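PDB 2ZO4: metallo-beta-lactamase family protein from Thermus thermophilus, which is a two-zinc enzyme of the metallo-beta-lactamase fold that probably catalyses hydrolysis, its natural substrate not being established. Local coordinates for residues Thr69-Asp74 against Gly170-His175. Residues are numbered along the deposited sequence; the frame is centred on the assembly and turned at random.
Sequences THHHPD and GHADGH. With ZN (zinc ion), chain B; ZN (zinc ion), chain C.
H70 and H175 bring the backbones of 69-74 and 170-175 nearest, CA to CA 4.8 Å, where the T69 carbonyl O receives a CA-H...O contact from H175 and a type I turn, A172 to H175, bends the second segment. H70, H72 and D74 belong to the HxHxDH signature of the metallo-beta-lactamase fold, which H75 completes, and a zinc ion joins the two loops: H70 NE2 at 2.2 Å, H72 ND1 at 2.2 Å and H171 NE2 at 2.1 Å bind it. H72 thus coordinates through the nitrogen nearer its backbone, and its edge meets the face of H171 in an offset edge-to-face pair, planes at 70°. At the nitrogen not bound to zinc, H70 ND1 donates to T69 OG1 (2.7 Å), nearly in the ring plane, while H175 CD2 lies over one face, 3.4 Å from H70 ND1. The methyl of A172 packs 3.7 Å from H70 CB. H171 ND1 is held by the carbonyl of N199. One water bridges this zinc to the second, which D74 OD2 binds; D190 ligates both zincs, and H75 and H233 complete the second. Two metals sharing a water would probably favour its ionisation to hydroxide, consistent with the hydrolytic chemistry of this superfamily.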
loop_
_atom_site.group_PDB
_atom_site.type_symbol
_atom_site.label_atom_id
_atom_site.label_comp_id
_atom_site.label_asym_id
_atom_site.label_seq_id
_atom_site.Cartn_x
_atom_site.Cartn_y
_atom_site.Cartn_z
ATOM N N THR A 69 -5.636 -5.452 -0.179
ATOM C CA THR A 69 -5.635 -4.044 -0.566
ATOM C C THR A 69 -4.515 -3.760 -1.563
ATOM O O THR A 69 -4.719 -3.032 -2.535
ATOM C CB THR A 69 -5.521 -3.101 0.654
ATOM O OG1 THR A 69 -4.306 -3.373 1.363
ATOM C CG2 THR A 69 -6.721 -3.281 1.590
ATOM N N HIS A 70 -3.344 -4.354 -1.326
ATOM C CA HIS A 70 -2.185 -4.206 -2.211
ATOM C C HIS A 70 -1.084 -5.250 -1.960
ATOM O O HIS A 70 -1.204 -6.095 -1.066
ATOM C CB HIS A 70 -1.625 -2.775 -2.161
ATOM C CG HIS A 70 -1.172 -2.331 -0.800
ATOM N ND1 HIS A 70 -1.992 -2.350 0.308
ATOM C CD2 HIS A 70 0.007 -1.813 -0.384
ATOM C CE1 HIS A 70 -1.334 -1.878 1.351
ATOM N NE2 HIS A 70 -0.119 -1.543 0.959
ATOM N N HIS A 71 -0.018 -5.159 -2.755
ATOM C CA HIS A 71 1.043 -6.167 -2.821
ATOM C C HIS A 71 2.174 -6.003 -1.804
ATOM O O HIS A 71 3.085 -6.841 -1.764
ATOM C CB HIS A 71 1.681 -6.152 -4.214
ATOM C CG HIS A 71 2.588 -4.981 -4.435
ATOM N ND1 HIS A 71 2.119 -3.735 -4.790
ATOM C CD2 HIS A 71 3.933 -4.859 -4.333
ATOM C CE1 HIS A 71 3.135 -2.899 -4.908
ATOM N NE2 HIS A 71 4.247 -3.557 -4.637
ATOM N N HIS A 72 2.162 -4.923 -1.023
ATOM C CA HIS A 72 3.246 -4.694 -0.068
ATOM C C HIS A 72 3.304 -5.848 0.938
ATOM O O HIS A 72 2.262 -6.412 1.292
ATOM C CB HIS A 72 3.121 -3.329 0.625
ATOM C CG HIS A 72 3.319 -2.159 -0.296
ATOM N ND1 HIS A 72 2.981 -0.870 0.056
ATOM C CD2 HIS A 72 3.803 -2.087 -1.559
ATOM C CE1 HIS A 72 3.259 -0.055 -0.945
ATOM N NE2 HIS A 72 3.759 -0.767 -1.938
ATOM N N PRO A 73 4.521 -6.214 1.387
ATOM C CA PRO A 73 4.725 -7.448 2.155
ATOM C C PRO A 73 3.879 -7.549 3.429
ATOM O O PRO A 73 3.422 -8.635 3.772
ATOM C CB PRO A 73 6.222 -7.409 2.502
ATOM C CG PRO A 73 6.633 -5.982 2.315
ATOM C CD PRO A 73 5.779 -5.466 1.209
ATOM N N ASP A 74 3.667 -6.423 4.106
ATOM C CA ASP A 74 2.864 -6.374 5.334
ATOM C C ASP A 74 1.362 -6.652 5.142
ATOM O O ASP A 74 0.634 -6.831 6.118
ATOM C CB ASP A 74 3.088 -5.044 6.077
ATOM C CG ASP A 74 2.870 -3.818 5.195
ATOM O OD1 ASP A 74 3.254 -3.836 4.001
ATOM O OD2 ASP A 74 2.322 -2.819 5.710
ATOM N N GLY A 170 -1.608 4.860 -6.406
ATOM C CA GLY A 170 -0.738 5.873 -5.819
ATOM C C GLY A 170 0.241 5.254 -4.847
ATOM O O GLY A 170 1.435 5.152 -5.134
ATOM N N HIS A 171 -0.267 4.838 -3.691
ATOM C CA HIS A 171 0.527 4.088 -2.726
ATOM C C HIS A 171 1.012 2.765 -3.330
ATOM O O HIS A 171 2.141 2.343 -3.097
ATOM C CB HIS A 171 -0.281 3.836 -1.456
ATOM C CG HIS A 171 0.462 3.053 -0.420
ATOM N ND1 HIS A 171 1.456 3.605 0.357
ATOM C CD2 HIS A 171 0.371 1.756 -0.048
ATOM C CE1 HIS A 171 1.936 2.687 1.174
ATOM N NE2 HIS A 171 1.294 1.556 0.950
ATOM N N ALA A 172 0.137 2.116 -4.093
ATOM C CA ALA A 172 0.503 0.983 -4.940
ATOM C C ALA A 172 -0.357 1.053 -6.189
ATOM O O ALA A 172 -1.447 1.631 -6.165
ATOM C CB ALA A 172 0.302 -0.343 -4.209
ATOM N N ASP A 173 0.127 0.469 -7.279
ATOM C CA ASP A 173 -0.525 0.608 -8.588
ATOM C C ASP A 173 -1.949 0.047 -8.616
ATOM O O ASP A 173 -2.868 0.707 -9.102
ATOM C CB ASP A 173 0.348 -0.026 -9.673
ATOM C CG ASP A 173 1.755 0.555 -9.690
ATOM O OD1 ASP A 173 1.895 1.756 -9.998
ATOM O OD2 ASP A 173 2.720 -0.183 -9.384
ATOM N N GLY A 174 -2.122 -1.160 -8.085
ATOM C CA GLY A 174 -3.441 -1.785 -7.982
ATOM C C GLY A 174 -3.937 -1.785 -6.549
ATOM O O GLY A 174 -4.510 -2.769 -6.074
ATOM N N HIS A 175 -3.711 -0.681 -5.847
ATOM C CA HIS A 175 -4.230 -0.560 -4.500
ATOM C C HIS A 175 -5.750 -0.460 -4.559
ATOM O O HIS A 175 -6.312 0.303 -5.357
ATOM C CB HIS A 175 -3.630 0.632 -3.761
ATOM C CG HIS A 175 -4.044 0.709 -2.326
ATOM N ND1 HIS A 175 -5.245 1.250 -1.926
ATOM C CD2 HIS A 175 -3.425 0.287 -1.197
ATOM C CE1 HIS A 175 -5.347 1.166 -0.611
ATOM N NE2 HIS A 175 -4.257 0.583 -0.146
HETATM ZN ZN ZN B . 1.604 -0.352 1.737
HETATM ZN ZN ZN C . 0.957 -1.133 4.887
HETATM O O HOH W 1 4.301 0.178 -4.518
HETATM O O HOH W 2 2.327 -1.106 3.454
#